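Local coordinates for uncharacterized protein (Bacteroides ovatus, PDB 3P02) that is of unknown function but joins a DUF4973 region of the E-set clan to a BT_3044-like C-terminal region rich in antiparallel beta strands, at residues Y228-W233 against P247-S252; S191-Y196 against V212-T217; S164-T169 against G293-S298; D271-F276 against E288-G293. All blocks are in the same frame, centred on the assembly; numbering follows the deposited sequence. Where two conformers were deposited one is given.

Contact 1. Residues Y228-W233 against P247-S252; sequences YKMKIW and PTYKVS
Tyr249 O receives the backbone N-H of Tyr228 at 2.8 Å, and Tyr249 N answers to Tyr228 O at 2.9 Å. This hydrogen-bonded pair belongs to the antiparallel beta hairpin of strands 228-234 and 242-255, whose short segments run at 131° to each other, well off ideal antiparallel; toward Pro247, Met230 N reaches Pro247 O only weakly. Tyr228 CB lies over one face of the Tyr249 ring, 3.7 Å from the centroid, while the two rings meet only obliquely; Lys229 O meets the Tyr249 ring edge. Tyr249 CG sits between the backbone N and the carbonyl carbon (chi1 73°), which carries the ring back across the neighbouring strand; the hydroxyl ends on Thr217 O. The side chain of Met230, a selenomethionine here, crosses that of Tyr249 at about a right angle, CG lying 3.4 Å from Tyr249 CD1 and SE making an oblique Met-aromatic contact. Thr248, on the other face, turns OG1 to Asp271. At the Pro247 end, Ile232 CG2 rests 3.6 Å from Pro247 CD.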
loop_
_atom_site.group_PDB
_atom_site.type_symbol
_atom_site.label_atom_id
_atom_site.label_comp_id
_atom_site.label_asym_id
_atom_site.label_seq_id
_atom_site.Cartn_x
_atom_site.Cartn_y
_atom_site.Cartn_z
ATOM N N TYR A 228 -26.124 -0.756 -1.406
ATOM C CA TYR A 228 -25.626 0.053 -2.507
ATOM C C TYR A 228 -25.108 -0.818 -3.634
ATOM O O TYR A 228 -24.564 -1.891 -3.390
ATOM C CB TYR A 228 -24.541 1.007 -2.027
ATOM C CG TYR A 228 -25.113 2.168 -1.249
ATOM C CD1 TYR A 228 -25.546 3.319 -1.898
ATOM C CD2 TYR A 228 -25.320 2.074 0.124
ATOM C CE1 TYR A 228 -26.141 4.366 -1.193
ATOM C CE2 TYR A 228 -25.954 3.094 0.832
ATOM C CZ TYR A 228 -26.342 4.248 0.172
ATOM O OH TYR A 228 -26.952 5.261 0.875
ATOM N N LYS A 229 -25.300 -0.350 -4.868
ATOM C CA LYS A 229 -24.874 -1.066 -6.076
ATOM C C LYS A 229 -23.351 -0.995 -6.254
ATOM O O LYS A 229 -22.681 -0.042 -5.822
ATOM C CB LYS A 229 -25.518 -0.422 -7.335
ATOM C CG LYS A 229 -27.024 -0.574 -7.412
ATOM C CD LYS A 229 -27.567 0.173 -8.654
ATOM C CE LYS A 229 -29.036 0.407 -8.500
ATOM N NZ LYS A 229 -29.579 1.068 -9.710
HETATM N N MSE A 230 -22.834 -2.002 -6.954
HETATM C CA MSE A 230 -21.433 -2.097 -7.349
HETATM C C MSE A 230 -21.335 -2.504 -8.793
HETATM O O MSE A 230 -22.307 -2.998 -9.391
HETATM C CB MSE A 230 -20.710 -3.138 -6.490
HETATM C CG MSE A 230 -20.736 -2.781 -5.012
HETATM SE SE MSE A 230 -19.646 -3.976 -4.004
HETATM C CE MSE A 230 -17.938 -3.318 -4.722
ATOM N N LYS A 231 -20.144 -2.302 -9.353
ATOM C CA LYS A 231 -19.759 -2.862 -10.646
ATOM C C LYS A 231 -18.613 -3.832 -10.367
ATOM O O LYS A 231 -17.810 -3.583 -9.467
ATOM C CB LYS A 231 -19.341 -1.782 -11.649
ATOM C CG LYS A 231 -20.523 -0.896 -12.058
ATOM C CD LYS A 231 -20.106 0.252 -12.961
ATOM C CE LYS A 231 -21.265 1.169 -13.276
ATOM N NZ LYS A 231 -20.842 2.319 -14.117
ATOM N N ILE A 232 -18.529 -4.899 -11.141
ATOM C CA ILE A 232 -17.438 -5.864 -11.062
ATOM C C ILE A 232 -16.998 -6.193 -12.491
ATOM O O ILE A 232 -17.853 -6.413 -13.366
ATOM C CB ILE A 232 -17.811 -7.148 -10.242
ATOM C CG1 ILE A 232 -16.533 -7.979 -9.946
ATOM C CG2 ILE A 232 -18.925 -7.995 -10.956
ATOM C CD1 ILE A 232 -16.778 -9.214 -8.971
ATOM N N TRP A 233 -15.683 -6.226 -12.745
ATOM C CA TRP A 233 -15.230 -6.562 -14.086
ATOM C C TRP A 233 -13.762 -6.972 -14.093
ATOM O O TRP A 233 -13.054 -6.788 -13.106
ATOM C CB TRP A 233 -15.461 -5.363 -15.056
ATOM C CG TRP A 233 -14.553 -4.186 -14.834
ATOM C CD1 TRP A 233 -13.436 -3.870 -15.556
ATOM C CD2 TRP A 233 -14.719 -3.125 -13.872
ATOM N NE1 TRP A 233 -12.876 -2.705 -15.082
ATOM C CE2 TRP A 233 -13.651 -2.215 -14.061
ATOM C CE3 TRP A 233 -15.706 -2.818 -12.916
ATOM C CZ2 TRP A 233 -13.541 -1.023 -13.329
ATOM C CZ3 TRP A 233 -15.552 -1.682 -12.132
ATOM C CH2 TRP A 233 -14.476 -0.801 -12.336
ATOM N N PRO A 247 -22.364 -7.271 -7.594
ATOM C CA PRO A 247 -22.281 -7.274 -6.125
ATOM C C PRO A 247 -22.985 -6.066 -5.501
ATOM O O PRO A 247 -23.324 -5.081 -6.180
ATOM C CB PRO A 247 -20.763 -7.250 -5.842
ATOM C CG PRO A 247 -20.096 -7.599 -7.134
ATOM C CD PRO A 247 -21.027 -7.110 -8.208
ATOM N N THR A 248 -23.253 -6.171 -4.190
ATOM C CA THR A 248 -23.853 -5.092 -3.395
ATOM C C THR A 248 -23.009 -4.851 -2.146
ATOM O O THR A 248 -22.211 -5.713 -1.751
ATOM C CB THR A 248 -25.293 -5.406 -2.985
ATOM O OG1 THR A 248 -25.271 -6.546 -2.109
ATOM C CG2 THR A 248 -26.217 -5.622 -4.174
ATOM N N TYR A 249 -23.173 -3.695 -1.517
ATOM C CA TYR A 249 -22.456 -3.473 -0.265
ATOM C C TYR A 249 -23.274 -2.645 0.684
ATOM O O TYR A 249 -24.211 -1.927 0.286
ATOM C CB TYR A 249 -21.068 -2.838 -0.456
ATOM C CG TYR A 249 -21.083 -1.377 -0.850
ATOM C CD1 TYR A 249 -21.389 -0.986 -2.149
ATOM C CD2 TYR A 249 -20.730 -0.387 0.061
ATOM C CE1 TYR A 249 -21.329 0.350 -2.536
ATOM C CE2 TYR A 249 -20.672 0.962 -0.316
ATOM C CZ TYR A 249 -20.986 1.324 -1.613
ATOM O OH TYR A 249 -20.992 2.648 -1.984
ATOM N N LYS A 250 -22.900 -2.758 1.956
ATOM C CA LYS A 250 -23.456 -1.973 3.042
ATOM C C LYS A 250 -22.308 -1.423 3.843
ATOM O O LYS A 250 -21.268 -2.086 3.996
ATOM C CB LYS A 250 -24.378 -2.809 3.932
ATOM C CG LYS A 250 -25.680 -3.244 3.267
ATOM C CD LYS A 250 -26.641 -3.884 4.284
ATOM C CE LYS A 250 -27.400 -2.852 5.089
ATOM N NZ LYS A 250 -28.252 -3.476 6.136
ATOM N N VAL A 251 -22.474 -0.197 4.302
ATOM C CA VAL A 251 -21.480 0.506 5.120
ATOM C C VAL A 251 -22.183 0.945 6.368
ATOM O O VAL A 251 -23.226 1.598 6.266
ATOM C CB VAL A 251 -20.805 1.722 4.426
ATOM C CG1 VAL A 251 -19.819 2.407 5.370
ATOM C CG2 VAL A 251 -20.093 1.334 3.157
ATOM N N SER A 252 -21.605 0.667 7.540
ATOM C CA SER A 252 -22.163 1.114 8.825
ATOM C C SER A 252 -21.040 1.374 9.795
ATOM O O SER A 252 -19.935 0.851 9.632
ATOM C CB SER A 252 -23.107 0.069 9.421
ATOM O OG SER A 252 -22.443 -1.180 9.526
#

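Contact 2. Residues S191-Y196 against V212-T217; sequences SIVFFY and VFLQFT
Val212 CB lies over one face of the Phe195 ring, 4.1 Å from its centroid, while Leu214 CD1 approaches that ring obliquely, 3.7 Å from Phe195 CD1. Phe213 carries Phe194 CB over one face and Ile192 CG2 at its edge; the Phe194 and Phe213 rings themselves meet obliquely, planes at 58°. The Phe216 ring is approached in its plane by Ser191 O and Val193 CG2. Phe195 CG occupies the slot between backbone N and carbonyl carbon (chi1 67°), bringing its ring alongside Val212. A serine at Phe195 would probably uncover Val212 and Leu214 and open a gap beside them. Between the two strands run five backbone bonds, from Phe216 N with Ser191 O (2.9 Å, 175° at the hydrogen) to Val212 N with Phe195 O (2.8 Å). The pair is one step of a beta meander: strands 182-187, 192-196, 211-220 and 228-234 follow one another in the chain and lie side by side in the antiparallel sheet.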
loop_
_atom_site.group_PDB
_atom_site.type_symbol
_atom_site.label_atom_id
_atom_site.label_comp_id
_atom_site.label_asym_id
_atom_site.label_seq_id
_atom_site.Cartn_x
_atom_site.Cartn_y
_atom_site.Cartn_z
ATOM N N SER A 191 -13.135 5.307 -5.476
ATOM C CA SER A 191 -14.274 4.377 -5.427
ATOM C C SER A 191 -13.997 3.033 -6.112
ATOM O O SER A 191 -14.789 2.101 -5.943
ATOM C CB SER A 191 -15.515 5.011 -6.062
ATOM O OG SER A 191 -15.387 5.206 -7.462
ATOM N N ILE A 192 -12.902 2.936 -6.894
ATOM C CA ILE A 192 -12.568 1.704 -7.620
ATOM C C ILE A 192 -11.343 1.071 -6.957
ATOM O O ILE A 192 -10.350 1.761 -6.663
ATOM C CB ILE A 192 -12.305 1.956 -9.142
ATOM C CG1 ILE A 192 -13.559 2.578 -9.839
ATOM C CG2 ILE A 192 -11.843 0.642 -9.869
ATOM C CD1 ILE A 192 -13.232 3.093 -11.269
ATOM N N VAL A 193 -11.447 -0.236 -6.703
ATOM C CA VAL A 193 -10.373 -1.047 -6.153
ATOM C C VAL A 193 -10.204 -2.279 -7.033
ATOM O O VAL A 193 -10.991 -2.505 -7.943
ATOM C CB VAL A 193 -10.674 -1.483 -4.670
ATOM C CG1 VAL A 193 -10.831 -0.281 -3.723
ATOM C CG2 VAL A 193 -11.890 -2.407 -4.596
ATOM N N PHE A 194 -9.205 -3.091 -6.729
ATOM C CA PHE A 194 -9.124 -4.410 -7.348
ATOM C C PHE A 194 -8.559 -5.387 -6.349
ATOM O O PHE A 194 -7.835 -4.998 -5.433
ATOM C CB PHE A 194 -8.284 -4.441 -8.627
ATOM C CG PHE A 194 -6.830 -4.102 -8.448
ATOM C CD1 PHE A 194 -5.899 -5.093 -8.116
ATOM C CD2 PHE A 194 -6.375 -2.799 -8.643
ATOM C CE1 PHE A 194 -4.534 -4.779 -7.992
ATOM C CE2 PHE A 194 -5.018 -2.481 -8.486
ATOM C CZ PHE A 194 -4.107 -3.473 -8.173
ATOM N N PHE A 195 -8.899 -6.645 -6.521
ATOM C CA PHE A 195 -8.293 -7.717 -5.765
ATOM C C PHE A 195 -7.845 -8.715 -6.817
ATOM O O PHE A 195 -8.154 -8.533 -8.002
ATOM C CB PHE A 195 -9.252 -8.318 -4.721
ATOM C CG PHE A 195 -10.449 -9.055 -5.287
ATOM C CD1 PHE A 195 -11.593 -8.359 -5.697
ATOM C CD2 PHE A 195 -10.423 -10.436 -5.435
ATOM C CE1 PHE A 195 -12.678 -9.038 -6.281
ATOM C CE2 PHE A 195 -11.534 -11.122 -5.976
ATOM C CZ PHE A 195 -12.645 -10.413 -6.384
ATOM N N TYR A 196 -7.176 -9.786 -6.398
ATOM C CA TYR A 196 -6.768 -10.805 -7.355
ATOM C C TYR A 196 -7.588 -12.082 -7.187
ATOM O O TYR A 196 -7.734 -12.578 -6.074
ATOM C CB TYR A 196 -5.277 -11.171 -7.183
ATOM C CG TYR A 196 -4.328 -9.999 -7.282
ATOM C CD1 TYR A 196 -4.138 -9.329 -8.490
ATOM C CD2 TYR A 196 -3.614 -9.561 -6.166
ATOM C CE1 TYR A 196 -3.265 -8.237 -8.582
ATOM C CE2 TYR A 196 -2.709 -8.504 -6.256
ATOM C CZ TYR A 196 -2.539 -7.845 -7.464
ATOM O OH TYR A 196 -1.651 -6.805 -7.515
ATOM N N VAL A 212 -9.323 -8.359 -10.542
ATOM C CA VAL A 212 -10.783 -8.218 -10.605
ATOM C C VAL A 212 -11.110 -6.881 -9.970
ATOM O O VAL A 212 -10.736 -6.639 -8.816
ATOM C CB VAL A 212 -11.526 -9.388 -9.922
ATOM C CG1 VAL A 212 -13.034 -9.119 -9.936
ATOM C CG2 VAL A 212 -11.200 -10.715 -10.617
ATOM N N PHE A 213 -11.766 -6.011 -10.730
ATOM C CA PHE A 213 -12.087 -4.669 -10.283
ATOM C C PHE A 213 -13.454 -4.617 -9.644
ATOM O O PHE A 213 -14.382 -5.299 -10.089
ATOM C CB PHE A 213 -12.051 -3.701 -11.467
ATOM C CG PHE A 213 -10.693 -3.516 -12.114
ATOM C CD1 PHE A 213 -10.240 -4.404 -13.094
ATOM C CD2 PHE A 213 -9.856 -2.480 -11.721
ATOM C CE1 PHE A 213 -8.952 -4.269 -13.652
ATOM C CE2 PHE A 213 -8.580 -2.331 -12.288
ATOM C CZ PHE A 213 -8.141 -3.219 -13.255
ATOM N N LEU A 214 -13.566 -3.780 -8.605
ATOM C CA LEU A 214 -14.818 -3.489 -7.892
ATOM C C LEU A 214 -15.014 -2.020 -7.831
ATOM O O LEU A 214 -14.070 -1.295 -7.460
ATOM C CB LEU A 214 -14.799 -4.044 -6.443
ATOM C CG LEU A 214 -14.803 -5.581 -6.325
ATOM C CD1 LEU A 214 -14.394 -6.014 -4.898
ATOM C CD2 LEU A 214 -16.183 -6.159 -6.725
ATOM N N GLN A 215 -16.222 -1.570 -8.156
ATOM C CA GLN A 215 -16.556 -0.154 -8.050
ATOM C C GLN A 215 -17.675 0.012 -7.045
ATOM O O GLN A 215 -18.700 -0.655 -7.165
ATOM C CB GLN A 215 -16.947 0.425 -9.416
ATOM C CG GLN A 215 -17.322 1.911 -9.374
ATOM C CD GLN A 215 -17.684 2.419 -10.747
ATOM O OE1 GLN A 215 -17.345 1.817 -11.767
ATOM N NE2 GLN A 215 -18.371 3.546 -10.809
ATOM N N PHE A 216 -17.462 0.880 -6.055
ATOM C CA PHE A 216 -18.455 1.178 -5.023
ATOM C C PHE A 216 -19.244 2.391 -5.477
ATOM O O PHE A 216 -18.727 3.509 -5.431
ATOM C CB PHE A 216 -17.731 1.456 -3.685
ATOM C CG PHE A 216 -17.037 0.243 -3.131
ATOM C CD1 PHE A 216 -15.768 -0.135 -3.590
ATOM C CD2 PHE A 216 -17.659 -0.559 -2.181
ATOM C CE1 PHE A 216 -15.135 -1.272 -3.087
ATOM C CE2 PHE A 216 -17.008 -1.682 -1.652
ATOM C CZ PHE A 216 -15.748 -2.043 -2.126
ATOM N N THR A 217 -20.467 2.190 -5.945
ATOM C CA THR A 217 -21.259 3.337 -6.418
ATOM C C THR A 217 -21.974 4.020 -5.259
ATOM O O THR A 217 -22.153 3.438 -4.190
ATOM C CB THR A 217 -22.331 2.887 -7.468
ATOM O OG1 THR A 217 -23.487 2.369 -6.770
ATOM C CG2 THR A 217 -21.784 1.868 -8.511
HETATM O O HOH W 1 -18.174 5.229 -8.179
#

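Contact 3. Residues S164-T169 against G293-S298; sequences SSLLGT and GGLSVS
Gly294 N gives its hydrogen to Ser165 O over 3.2 Å, coming from well above the carbonyl plane, beside the antiparallel, non-hydrogen-bonded pair of Leu166 and Gly293. Ser165 O also receives the CA-H of Gly293, 3.3 Å away. Glycine suits this corner: at phi 139° and psi -137° a CB on Gly293 would be pressed against the preceding carbonyl oxygen, and would also clash with Ser165 O. Leu166 N and Gly294 O are poorly aligned for a direct bond; a water spans the gap a residue earlier instead, accepting from Ser165 N at 2.9 Å and donating to Gly294 O at 2.7 Å. Among the side chains Leu166 does most of the work. With CG opposite the backbone N (chi1 -173°), its CD1 extends over Gly293 N at 3.7 Å, while CB and CD2 both lie 3.9 Å from Leu295 CD2. Ile272 of strand 262-278 packs on both leucines and Phe161 of strand 159-162 on Leu295, just where strand 287-302 turns its corner and leaves strand 166-170.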
loop_
_atom_site.group_PDB
_atom_site.type_symbol
_atom_site.label_atom_id
_atom_site.label_comp_id
_atom_site.label_asym_id
_atom_site.label_seq_id
_atom_site.Cartn_x
_atom_site.Cartn_y
_atom_site.Cartn_z
ATOM N N SER A 164 -12.588 -15.278 3.892
ATOM C CA SER A 164 -13.021 -16.677 4.105
ATOM C C SER A 164 -14.416 -17.011 3.551
ATOM O O SER A 164 -14.726 -18.190 3.391
ATOM C CB SER A 164 -12.961 -17.052 5.579
ATOM O OG SER A 164 -11.620 -16.975 6.044
ATOM N N SER A 165 -15.266 -15.999 3.305
ATOM C CA SER A 165 -16.592 -16.257 2.747
ATOM C C SER A 165 -16.609 -16.098 1.215
ATOM O O SER A 165 -17.684 -16.134 0.631
ATOM C CB SER A 165 -17.632 -15.332 3.383
ATOM O OG SER A 165 -17.955 -15.807 4.678
ATOM N N LEU A 166 -15.441 -15.874 0.573
ATOM C CA LEU A 166 -15.364 -15.815 -0.893
ATOM C C LEU A 166 -14.766 -17.149 -1.344
ATOM O O LEU A 166 -13.545 -17.352 -1.321
ATOM C CB LEU A 166 -14.582 -14.597 -1.428
ATOM C CG LEU A 166 -14.641 -14.450 -2.948
ATOM C CD1 LEU A 166 -16.108 -14.300 -3.472
ATOM C CD2 LEU A 166 -13.818 -13.240 -3.401
ATOM N N LEU A 167 -15.665 -18.108 -1.662
ATOM C CA LEU A 167 -15.252 -19.489 -1.887
ATOM C C LEU A 167 -14.896 -19.781 -3.330
ATOM O O LEU A 167 -15.673 -19.506 -4.253
ATOM C CB LEU A 167 -16.373 -20.433 -1.411
ATOM C CG LEU A 167 -16.867 -20.177 0.053
ATOM C CD1 LEU A 167 -18.056 -21.094 0.377
ATOM C CD2 LEU A 167 -15.752 -20.445 1.073
ATOM N N GLY A 168 -13.714 -20.365 -3.491
ATOM C CA GLY A 168 -13.215 -20.787 -4.784
ATOM C C GLY A 168 -13.598 -22.234 -5.020
ATOM O O GLY A 168 -13.281 -23.098 -4.208
ATOM N N THR A 169 -14.248 -22.518 -6.139
ATOM C CA THR A 169 -14.638 -23.889 -6.515
ATOM C C THR A 169 -14.371 -24.101 -7.994
ATOM O O THR A 169 -14.022 -23.164 -8.692
ATOM C CB THR A 169 -16.171 -24.087 -6.263
ATOM O OG1 THR A 169 -16.903 -23.253 -7.172
ATOM C CG2 THR A 169 -16.598 -23.861 -4.820
ATOM N N GLY A 293 -19.565 -15.599 -3.182
ATOM C CA GLY A 293 -19.726 -15.253 -1.773
ATOM C C GLY A 293 -19.606 -13.769 -1.542
ATOM O O GLY A 293 -20.147 -12.967 -2.306
ATOM N N GLY A 294 -18.897 -13.423 -0.484
ATOM C CA GLY A 294 -18.728 -12.037 -0.120
ATOM C C GLY A 294 -17.437 -11.758 0.599
ATOM O O GLY A 294 -16.598 -12.651 0.792
ATOM N N LEU A 295 -17.245 -10.473 0.895
ATOM C CA LEU A 295 -16.059 -9.942 1.573
ATOM C C LEU A 295 -16.472 -8.982 2.651
ATOM O O LEU A 295 -17.529 -8.371 2.546
ATOM C CB LEU A 295 -15.191 -9.181 0.565
ATOM C CG LEU A 295 -14.651 -10.015 -0.621
ATOM C CD1 LEU A 295 -14.004 -9.111 -1.679
ATOM C CD2 LEU A 295 -13.617 -11.052 -0.148
ATOM N N SER A 296 -15.644 -8.812 3.667
ATOM C CA SER A 296 -15.993 -7.844 4.688
ATOM C C SER A 296 -14.755 -7.257 5.324
ATOM O O SER A 296 -13.681 -7.880 5.336
ATOM C CB SER A 296 -16.882 -8.456 5.769
ATOM O OG SER A 296 -16.237 -9.509 6.459
ATOM N N VAL A 297 -14.904 -6.029 5.826
ATOM C CA VAL A 297 -13.851 -5.395 6.603
ATOM C C VAL A 297 -14.486 -4.851 7.882
ATOM O O VAL A 297 -15.624 -4.347 7.868
ATOM C CB VAL A 297 -13.034 -4.320 5.825
ATOM C CG1 VAL A 297 -13.844 -3.054 5.560
ATOM C CG2 VAL A 297 -11.721 -3.977 6.553
ATOM N N SER A 298 -13.741 -4.946 8.973
ATOM C CA SER A 298 -14.161 -4.395 10.253
ATOM C C SER A 298 -12.986 -3.535 10.747
ATOM O O SER A 298 -11.964 -4.071 11.165
ATOM C CB SER A 298 -14.504 -5.525 11.224
ATOM O OG SER A 298 -14.802 -5.018 12.509
HETATM O O HOH W 2 -15.138 -13.099 3.036
#

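Contact 4. Residues D271-F276 against E288-G293; sequences DIDFDF and EYNMKG
Met291, a selenomethionine, packs between two phenylalanines of strand 262-278: its CB lies over one face of Phe274, 3.8 Å from CZ, and its CG is 3.6 Å from Phe276 CE1. SE makes oblique Met-aromatic contacts with both rings. Tyr289 CB covers a face of Phe276, 3.5 Å from CE1, while the two rings meet obliquely. Backbone bonds pair Ile272 with Gly293, Phe274 with Met291 and Phe276 with Tyr289 in a regular antiparallel hairpin. The other face is polar. Asn290 ND2 is shared by two carboxylates, reaching Asp273 OD1 at 3.0 Å along an almost straight bond (178°) and Asp275 OD1 at 2.9 Å, with both acceptors near the amide plane. Lys292, bent at its last torsion (65°), forms a salt bridge, NZ 2.7 Å from Asp273 OD2 and above the carboxylate plane. Replacing Asp273 with an alanine would probably leave Lys292 without its ionic mate and Asn290 freer to turn. Tyr244 holds Asp275 OD2, and the lysine charge probably offsets part of the negative charge gathered round the amide.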
loop_
_atom_site.group_PDB
_atom_site.type_symbol
_atom_site.label_atom_id
_atom_site.label_comp_id
_atom_site.label_asym_id
_atom_site.label_seq_id
_atom_site.Cartn_x
_atom_site.Cartn_y
_atom_site.Cartn_z
ATOM N N ASP A 271 -23.017 -10.911 -2.838
ATOM C CA ASP A 271 -23.468 -11.199 -4.195
ATOM C C ASP A 271 -22.332 -11.196 -5.231
ATOM O O ASP A 271 -22.531 -10.835 -6.388
ATOM C CB ASP A 271 -24.607 -10.247 -4.633
ATOM C CG ASP A 271 -25.803 -10.275 -3.720
ATOM O OD1 ASP A 271 -26.181 -11.375 -3.276
ATOM O OD2 ASP A 271 -26.281 -9.200 -3.364
ATOM N N ILE A 272 -21.152 -11.651 -4.816
ATOM C CA ILE A 272 -20.051 -11.890 -5.760
ATOM C C ILE A 272 -20.253 -13.308 -6.289
ATOM O O ILE A 272 -20.430 -14.233 -5.498
ATOM C CB ILE A 272 -18.671 -11.737 -5.095
ATOM C CG1 ILE A 272 -18.510 -10.301 -4.540
ATOM C CG2 ILE A 272 -17.548 -12.057 -6.120
ATOM C CD1 ILE A 272 -17.219 -10.145 -3.599
ATOM N N ASP A 273 -20.209 -13.474 -7.600
ATOM C CA ASP A 273 -20.356 -14.801 -8.209
ATOM C C ASP A 273 -19.805 -14.724 -9.618
ATOM O O ASP A 273 -20.453 -14.161 -10.499
ATOM C CB ASP A 273 -21.825 -15.277 -8.203
ATOM C CG ASP A 273 -22.043 -16.714 -8.655
ATOM O OD1 ASP A 273 -21.117 -17.297 -9.273
ATOM O OD2 ASP A 273 -23.127 -17.253 -8.386
ATOM N N PHE A 274 -18.577 -15.234 -9.819
ATOM C CA PHE A 274 -18.020 -15.189 -11.159
ATOM C C PHE A 274 -17.161 -16.370 -11.474
ATOM O O PHE A 274 -16.398 -16.851 -10.628
ATOM C CB PHE A 274 -17.208 -13.890 -11.406
ATOM C CG PHE A 274 -15.990 -13.714 -10.512
ATOM C CD1 PHE A 274 -14.747 -14.253 -10.874
ATOM C CD2 PHE A 274 -16.085 -13.044 -9.306
ATOM C CE1 PHE A 274 -13.612 -14.089 -10.053
ATOM C CE2 PHE A 274 -14.945 -12.851 -8.505
ATOM C CZ PHE A 274 -13.721 -13.392 -8.878
ATOM N N ASP A 275 -17.206 -16.773 -12.746
ATOM C CA ASP A 275 -16.295 -17.760 -13.276
ATOM C C ASP A 275 -15.035 -17.062 -13.778
ATOM O O ASP A 275 -15.099 -15.930 -14.257
ATOM C CB ASP A 275 -16.921 -18.552 -14.446
ATOM C CG ASP A 275 -18.028 -19.507 -14.086
ATOM O OD1 ASP A 275 -18.134 -19.887 -12.879
ATOM O OD2 ASP A 275 -18.735 -19.955 -15.013
ATOM N N PHE A 276 -13.902 -17.775 -13.734
ATOM C CA PHE A 276 -12.649 -17.305 -14.313
ATOM C C PHE A 276 -11.795 -18.507 -14.553
ATOM O O PHE A 276 -12.040 -19.572 -13.981
ATOM C CB PHE A 276 -11.930 -16.270 -13.437
ATOM C CG PHE A 276 -11.224 -16.895 -12.268
ATOM C CD1 PHE A 276 -11.924 -17.228 -11.104
ATOM C CD2 PHE A 276 -9.852 -17.175 -12.331
ATOM C CE1 PHE A 276 -11.268 -17.864 -10.049
ATOM C CE2 PHE A 276 -9.209 -17.835 -11.287
ATOM C CZ PHE A 276 -9.914 -18.161 -10.146
ATOM N N GLU A 288 -10.893 -24.221 -14.896
ATOM C CA GLU A 288 -12.071 -23.367 -14.892
ATOM C C GLU A 288 -12.627 -23.290 -13.485
ATOM O O GLU A 288 -13.222 -24.253 -12.981
ATOM C CB GLU A 288 -13.124 -23.905 -15.868
ATOM C CG GLU A 288 -12.606 -23.943 -17.293
ATOM C CD GLU A 288 -13.602 -24.389 -18.349
ATOM O OE1 GLU A 288 -14.768 -24.686 -18.002
ATOM O OE2 GLU A 288 -13.191 -24.473 -19.530
ATOM N N TYR A 289 -12.439 -22.137 -12.869
ATOM C CA TYR A 289 -12.874 -21.907 -11.514
ATOM C C TYR A 289 -14.066 -20.960 -11.413
ATOM O O TYR A 289 -14.485 -20.345 -12.387
ATOM C CB TYR A 289 -11.715 -21.261 -10.734
ATOM C CG TYR A 289 -10.568 -22.181 -10.374
ATOM C CD1 TYR A 289 -10.779 -23.305 -9.576
ATOM C CD2 TYR A 289 -9.253 -21.821 -10.653
ATOM C CE1 TYR A 289 -9.715 -24.090 -9.125
ATOM C CE2 TYR A 289 -8.177 -22.611 -10.227
ATOM C CZ TYR A 289 -8.411 -23.718 -9.423
ATOM O OH TYR A 289 -7.366 -24.544 -9.052
ATOM N N ASN A 290 -14.526 -20.788 -10.184
ATOM C CA ASN A 290 -15.585 -19.856 -9.816
ATOM C C ASN A 290 -15.304 -19.328 -8.423
ATOM O O ASN A 290 -14.822 -20.082 -7.572
ATOM C CB ASN A 290 -16.959 -20.561 -9.840
ATOM C CG ASN A 290 -18.081 -19.668 -9.308
ATOM O OD1 ASN A 290 -18.345 -19.603 -8.093
ATOM N ND2 ASN A 290 -18.809 -19.018 -10.202
HETATM N N MSE A 291 -15.588 -18.056 -8.189
HETATM C CA MSE A 291 -15.515 -17.494 -6.830
HETATM C C MSE A 291 -16.890 -16.971 -6.497
HETATM O O MSE A 291 -17.449 -16.220 -7.291
HETATM C CB MSE A 291 -14.452 -16.382 -6.717
HETATM C CG MSE A 291 -13.063 -16.953 -7.033
HETATM SE SE MSE A 291 -11.658 -15.771 -6.514
HETATM C CE MSE A 291 -11.647 -16.090 -4.659
ATOM N N LYS A 292 -17.440 -17.394 -5.360
ATOM C CA LYS A 292 -18.792 -16.975 -4.961
ATOM C C LYS A 292 -18.862 -16.655 -3.498
ATOM O O LYS A 292 -18.378 -17.411 -2.655
ATOM C CB LYS A 292 -19.804 -18.105 -5.288
ATOM C CG LYS A 292 -21.265 -17.784 -4.943
ATOM C CD LYS A 292 -22.213 -18.877 -5.457
ATOM C CE LYS A 292 -23.676 -18.543 -5.173
ATOM N NZ LYS A 292 -24.152 -17.314 -5.911
ATOM N N GLY A 293 -19.565 -15.599 -3.182
ATOM C CA GLY A 293 -19.726 -15.253 -1.773
ATOM C C GLY A 293 -19.606 -13.769 -1.542
ATOM O O GLY A 293 -20.147 -12.967 -2.306
HETATM O O HOH W 3 -22.862 -14.730 -4.297
#

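In the fold
Segment 164-169 comes first in the chain but waits until 293-298 for its partner, so contact 3 closes a loop that encloses the others. Inside it, contacts 2, 1 and 4 close in series, each joining strands successive in the chain, and none crosses another. Strands 211-220 and 228-234 lie side by side and join contact 2 to contact 1; strands 242-255 and 262-278 join contact 1 to contact 4. Contacts 4 and 3 share Gly293, where strand 287-302 bends. Phe195 of contact 2 packs on Leu166 of contact 3 and Phe274 of contact 4, bringing distant strands of the sheet together.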